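2-pyrone-4,6-dicarboxylic acid hydrolase, putative (Pseudomonas putida, PDB 2FFI) is a putative hydrolase with a TIM-barrel fold that probably acts as a lactonase on 2-pyrone-4,6-dicarboxylate. Local coordinates at residues A155-G160 / T187-G192; G108-L113 / V164-G169. All coordinates share one frame; numbering follows the deposited sequence.

How the contacts relate
From the N terminus, the chain meets 108-113 first, then 155-160, 164-169 and finally 187-192, so the two contacts cross: contact 1 starts inside the loop closed by contact 2 and ends beyond it. Contact 2 closes a loop of 50 residues and joins the C-terminal ends of strands 108-110 and 163-165, with strand 139-142 lying between them in the sheet. Contact 1 closes 26 residues and brings together the connections that lead into strands 163-165 and 194-199. The segments 155-160 and 164-169 follow each other along the chain, yet the contact centres lie about 14 Å apart, at opposite ends of the barrel strands.

Contact 1: A155-G160 / T187-G192; sequences ALQPYG and TLSGRG
Gln157 and Ser189 meet where two helix-to-strand connections of the TIM barrel run side by side at the surface. Gln157 opens a type I beta turn that ends at Gly160, just beyond helix 149-156. The contact is modest, burying 165 Å² in all, and Gln157 supplies about half of that. Its CG lies anti to the backbone N (chi1 -151°), and a bend at chi2 then swings the amide out to the facing loop. There NE2 comes within 2.9 Å of the carbonyl O of Ser189, but that oxygen stands well above the amide plane, where the N-H bonds do not point, so the pair is a close polar approach rather than a hydrogen bond. Ser189 OG stands farther off, 4.0 Å from Gln157 NE2. Arg191 reaches back on the same side of the amide plane, farther out. Its guanidinium presents an edge to the backbone of Gln157, with NH1 4.4 Å from Gln157 O, a loose approach with no bond. Arg191 is itself the centre of an inverse gamma turn, which bends the chain between Gly190 and Gly192. Behind this polar surface, Leu188 turns inward against Val153 and Arg154 of helix 149-156, while Leu156 packs on Leu130 of helix 127-136 and on Val140 and Leu142 of strand 139-142. Gly160 O accepts a hydrogen bond from Lys193 NZ, which links the two connections just before strands 163-165 and 194-199 begin.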
loop_
_atom_site.group_PDB
_atom_site.type_symbol
_atom_site.label_atom_id
_atom_site.label_comp_id
_atom_site.label_asym_id
_atom_site.label_seq_id
_atom_site.Cartn_x
_atom_site.Cartn_y
_atom_site.Cartn_z
ATOM N N ALA A 155 8.594 -15.795 4.945
ATOM C CA ALA A 155 9.911 -15.782 4.328
ATOM C C ALA A 155 10.643 -14.508 4.754
ATOM O O ALA A 155 11.846 -14.528 4.993
ATOM C CB ALA A 155 9.775 -15.831 2.814
ATOM N N LEU A 156 9.909 -13.404 4.853
ATOM C CA LEU A 156 10.491 -12.126 5.258
ATOM C C LEU A 156 10.489 -12.004 6.777
ATOM O O LEU A 156 11.063 -11.071 7.342
ATOM C CB LEU A 156 9.688 -10.966 4.677
ATOM C CG LEU A 156 9.597 -10.864 3.162
ATOM C CD1 LEU A 156 8.588 -9.807 2.799
ATOM C CD2 LEU A 156 10.953 -10.546 2.589
ATOM N N GLN A 157 9.823 -12.954 7.422
ATOM C CA GLN A 157 9.692 -13.004 8.867
ATOM C C GLN A 157 11.051 -12.954 9.591
ATOM O O GLN A 157 11.259 -12.126 10.474
ATOM C CB GLN A 157 8.935 -14.292 9.242
ATOM C CG GLN A 157 8.109 -14.247 10.512
ATOM C CD GLN A 157 6.776 -13.548 10.328
ATOM O OE1 GLN A 157 6.720 -12.362 9.991
ATOM N NE2 GLN A 157 5.690 -14.284 10.552
ATOM N N PRO A 158 12.002 -13.824 9.207
ATOM C CA PRO A 158 13.325 -13.864 9.840
ATOM C C PRO A 158 14.111 -12.567 9.791
ATOM O O PRO A 158 14.799 -12.218 10.753
ATOM C CB PRO A 158 14.030 -14.983 9.089
ATOM C CG PRO A 158 13.436 -14.870 7.723
ATOM C CD PRO A 158 11.970 -14.712 8.032
ATOM N N TYR A 159 14.010 -11.858 8.670
ATOM C CA TYR A 159 14.727 -10.598 8.469
ATOM C C TYR A 159 14.360 -9.525 9.481
ATOM O O TYR A 159 14.972 -8.451 9.504
ATOM C CB TYR A 159 14.477 -10.085 7.056
ATOM C CG TYR A 159 15.013 -11.007 5.983
ATOM C CD1 TYR A 159 16.339 -10.921 5.557
ATOM C CD2 TYR A 159 14.200 -11.982 5.408
ATOM C CE1 TYR A 159 16.838 -11.780 4.581
ATOM C CE2 TYR A 159 14.690 -12.851 4.433
ATOM C CZ TYR A 159 16.001 -12.742 4.028
ATOM O OH TYR A 159 16.463 -13.590 3.061
ATOM N N GLY A 160 13.353 -9.823 10.303
ATOM C CA GLY A 160 12.909 -8.908 11.348
ATOM C C GLY A 160 12.526 -7.514 10.895
ATOM O O GLY A 160 13.016 -6.509 11.425
ATOM N N THR A 187 -4.598 -16.217 11.537
ATOM C CA THR A 187 -3.983 -17.077 12.534
ATOM C C THR A 187 -2.475 -16.963 12.430
ATOM O O THR A 187 -1.743 -17.615 13.168
ATOM C CB THR A 187 -4.380 -18.558 12.306
ATOM O OG1 THR A 187 -5.784 -18.642 12.037
ATOM C CG2 THR A 187 -4.075 -19.395 13.539
ATOM N N LEU A 188 -2.010 -16.123 11.512
ATOM C CA LEU A 188 -0.574 -15.950 11.300
ATOM C C LEU A 188 0.183 -15.612 12.579
ATOM O O LEU A 188 -0.395 -15.129 13.551
ATOM C CB LEU A 188 -0.317 -14.860 10.258
ATOM C CG LEU A 188 1.121 -14.710 9.756
ATOM C CD1 LEU A 188 1.585 -16.005 9.087
ATOM C CD2 LEU A 188 1.181 -13.551 8.768
ATOM N N SER A 189 1.485 -15.882 12.566
ATOM C CA SER A 189 2.352 -15.609 13.703
ATOM C C SER A 189 3.141 -14.329 13.441
ATOM O O SER A 189 4.331 -14.375 13.128
ATOM C CB SER A 189 3.313 -16.781 13.929
ATOM O OG SER A 189 4.023 -17.117 12.751
ATOM N N GLY A 190 2.467 -13.189 13.557
ATOM C CA GLY A 190 3.121 -11.909 13.330
ATOM C C GLY A 190 3.408 -11.190 14.633
ATOM O O GLY A 190 2.483 -10.764 15.326
ATOM N N ARG A 191 4.686 -11.053 14.966
ATOM C CA ARG A 191 5.093 -10.391 16.199
ATOM C C ARG A 191 4.896 -8.884 16.102
ATOM O O ARG A 191 5.842 -8.112 16.288
ATOM C CB ARG A 191 6.565 -10.675 16.506
ATOM C CG ARG A 191 6.998 -12.126 16.379
ATOM C CD ARG A 191 8.352 -12.324 17.064
ATOM N NE ARG A 191 9.214 -13.279 16.370
ATOM C CZ ARG A 191 9.765 -13.065 15.178
ATOM N NH1 ARG A 191 9.547 -11.922 14.535
ATOM N NH2 ARG A 191 10.537 -13.995 14.629
ATOM N N GLY A 192 3.665 -8.481 15.798
ATOM C CA GLY A 192 3.325 -7.075 15.681
ATOM C C GLY A 192 4.081 -6.356 14.587
ATOM O O GLY A 192 3.986 -5.134 14.456
#

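Contact 2: G108-L113 / V164-G169; sequences GVRLNL and VIDHFG. With PO4 (phosphate ion), chain C.
Arg110 and Asp166 form a buried salt bridge between the C-terminal ends of two barrel strands. The guanidinium comes side-on and gives two hydrogen bonds to a single carboxylate oxygen: NE lies 3.2 Å and NH1 3.1 Å from Asp166 OD1. That oxygen is met nearly along its C-O axis and stays close to the guanidinium plane, although the carboxylate itself is turned 48° from it. The arginine reaches this far because CG is anti to the backbone N (chi1 -163°) and the chain then runs extended to NE. His18 NE2 adds a weak hydrogen bond to the same OD1, while Asp166 OD2 lies close to Glu141 OE2.

A phosphate ion, probably from the crystallisation liquor, takes the outer edge of the guanidinium. Arg110 NH2 donates to phosphate O1 at 2.7 Å; NH1 also points to this oxygen, but is modelled so close to it that the length of that bond is doubtful. From the other segment His167 NE2 donates to phosphate O3, also at 2.7 Å and at the edge of the ring. The far nitrogen, ND1, bonds to Ser199 OG, which helps fix the ring's rotation.

Two flat groups are also covered on one face. Asn112 OD1 sits 3.5 Å above the centre of the Arg110 guanidinium, and Asp166 CB lies over one face of the His167 ring. A leucine at Arg110 would probably leave Asp166 OD1 without its paired donors beside Glu141 and phosphate O1 without its arginine partner.

Polar and charged side chains gathered at the C-terminal ends of the parallel strands, together with His18 and His143, are typical of the active-site end of an amidohydrolase TIM barrel, and the bound anion is consistent with a pocket for an acidic substrate.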
loop_
_atom_site.group_PDB
_atom_site.type_symbol
_atom_site.label_atom_id
_atom_site.label_comp_id
_atom_site.label_asym_id
_atom_site.label_seq_id
_atom_site.Cartn_x
_atom_site.Cartn_y
_atom_site.Cartn_z
ATOM N N GLY A 108 9.561 2.736 2.557
ATOM C CA GLY A 108 9.347 1.318 2.339
ATOM C C GLY A 108 9.652 0.916 0.923
ATOM O O GLY A 108 9.933 1.776 0.087
ATOM N N VAL A 109 9.638 -0.390 0.665
ATOM C CA VAL A 109 9.879 -0.917 -0.677
ATOM C C VAL A 109 8.755 -1.884 -0.966
ATOM O O VAL A 109 8.315 -2.617 -0.075
ATOM C CB VAL A 109 11.224 -1.702 -0.815
ATOM C CG1 VAL A 109 12.419 -0.776 -0.598
ATOM C CG2 VAL A 109 11.270 -2.841 0.175
ATOM N N ARG A 110 8.288 -1.875 -2.211
ATOM C CA ARG A 110 7.208 -2.752 -2.642
ATOM C C ARG A 110 7.760 -3.705 -3.684
ATOM O O ARG A 110 8.310 -3.286 -4.697
ATOM C CB ARG A 110 6.065 -1.945 -3.265
ATOM C CG ARG A 110 4.726 -2.698 -3.376
ATOM C CD ARG A 110 3.873 -2.129 -4.513
ATOM N NE ARG A 110 2.435 -2.389 -4.369
ATOM C CZ ARG A 110 1.512 -1.940 -5.221
ATOM N NH1 ARG A 110 0.232 -2.211 -5.019
ATOM N NH2 ARG A 110 1.867 -1.227 -6.290
ATOM N N LEU A 111 7.624 -4.994 -3.429
ATOM C CA LEU A 111 8.098 -6.001 -4.365
ATOM C C LEU A 111 7.092 -6.037 -5.518
ATOM O O LEU A 111 7.478 -6.064 -6.702
ATOM C CB LEU A 111 8.152 -7.363 -3.670
ATOM C CG LEU A 111 9.015 -7.415 -2.407
ATOM C CD1 LEU A 111 8.956 -8.789 -1.827
ATOM C CD2 LEU A 111 10.448 -7.035 -2.738
ATOM N N ASN A 112 5.805 -6.033 -5.142
ATOM C CA ASN A 112 4.661 -6.057 -6.065
ATOM C C ASN A 112 4.707 -7.179 -7.105
ATOM O O ASN A 112 5.156 -6.970 -8.230
ATOM C CB ASN A 112 4.522 -4.709 -6.779
ATOM C CG ASN A 112 3.370 -4.687 -7.780
ATOM O OD1 ASN A 112 2.190 -4.679 -7.410
ATOM N ND2 ASN A 112 3.714 -4.676 -9.061
ATOM N N LEU A 113 4.231 -8.364 -6.729
ATOM C CA LEU A 113 4.240 -9.511 -7.637
ATOM C C LEU A 113 2.971 -9.546 -8.502
ATOM O O LEU A 113 3.033 -9.313 -9.711
ATOM C CB LEU A 113 4.378 -10.803 -6.835
ATOM C CG LEU A 113 5.483 -10.843 -5.776
ATOM C CD1 LEU A 113 6.766 -10.205 -6.317
ATOM C CD2 LEU A 113 5.021 -10.119 -4.537
ATOM N N VAL A 164 3.967 -5.026 5.246
ATOM C CA VAL A 164 2.693 -4.416 4.897
ATOM C C VAL A 164 1.994 -5.192 3.783
ATOM O O VAL A 164 2.532 -5.295 2.680
ATOM C CB VAL A 164 2.885 -2.971 4.404
ATOM C CG1 VAL A 164 1.536 -2.377 4.026
ATOM C CG2 VAL A 164 3.549 -2.129 5.476
ATOM N N ILE A 165 0.794 -5.705 4.073
ATOM C CA ILE A 165 -0.001 -6.477 3.116
ATOM C C ILE A 165 -1.048 -5.603 2.426
ATOM O O ILE A 165 -1.838 -4.941 3.093
ATOM C CB ILE A 165 -0.699 -7.659 3.831
ATOM C CG1 ILE A 165 0.350 -8.576 4.435
ATOM C CG2 ILE A 165 -1.496 -8.498 2.851
ATOM C CD1 ILE A 165 -0.236 -9.651 5.277
ATOM N N ASP A 166 -1.055 -5.616 1.089
ATOM C CA ASP A 166 -1.980 -4.801 0.294
ATOM C C ASP A 166 -3.382 -5.355 0.089
ATOM O O ASP A 166 -3.571 -6.554 -0.097
ATOM C CB ASP A 166 -1.396 -4.530 -1.092
ATOM C CG ASP A 166 -0.178 -3.629 -1.058
ATOM O OD1 ASP A 166 0.370 -3.365 -2.153
ATOM O OD2 ASP A 166 0.235 -3.185 0.041
ATOM N N HIS A 167 -4.357 -4.451 0.107
ATOM C CA HIS A 167 -5.762 -4.769 -0.105
ATOM C C HIS A 167 -6.276 -6.006 0.596
ATOM O O HIS A 167 -6.582 -6.998 -0.050
ATOM C CB HIS A 167 -6.046 -4.920 -1.595
ATOM C CG HIS A 167 -5.409 -3.868 -2.442
ATOM N ND1 HIS A 167 -5.338 -2.551 -2.057
ATOM C CD2 HIS A 167 -4.827 -3.937 -3.662
ATOM C CE1 HIS A 167 -4.738 -1.849 -3.002
ATOM N NE2 HIS A 167 -4.418 -2.668 -3.986
ATOM N N PHE A 168 -6.378 -5.956 1.913
ATOM C CA PHE A 168 -6.912 -7.091 2.663
ATOM C C PHE A 168 -6.163 -8.388 2.389
ATOM O O PHE A 168 -6.548 -9.460 2.867
ATOM C CB PHE A 168 -8.378 -7.293 2.298
ATOM C CG PHE A 168 -9.269 -6.152 2.692
ATOM C CD1 PHE A 168 -9.859 -6.120 3.950
ATOM C CD2 PHE A 168 -9.570 -5.137 1.786
ATOM C CE1 PHE A 168 -10.734 -5.109 4.294
ATOM C CE2 PHE A 168 -10.449 -4.116 2.128
ATOM C CZ PHE A 168 -11.037 -4.105 3.384
ATOM N N GLY A 169 -5.085 -8.299 1.631
ATOM C CA GLY A 169 -4.353 -9.503 1.320
ATOM C C GLY A 169 -4.825 -10.029 -0.018
ATOM O O GLY A 169 -4.452 -11.128 -0.429
HETATM P P PO4 C . -2.117 -1.140 -7.094
HETATM O O1 PO4 C . -0.702 -0.776 -6.828
HETATM O O2 PO4 C . -2.172 -2.373 -7.919
HETATM O O3 PO4 C . -2.814 -1.383 -5.810
HETATM O O4 PO4 C . -2.776 -0.029 -7.825
#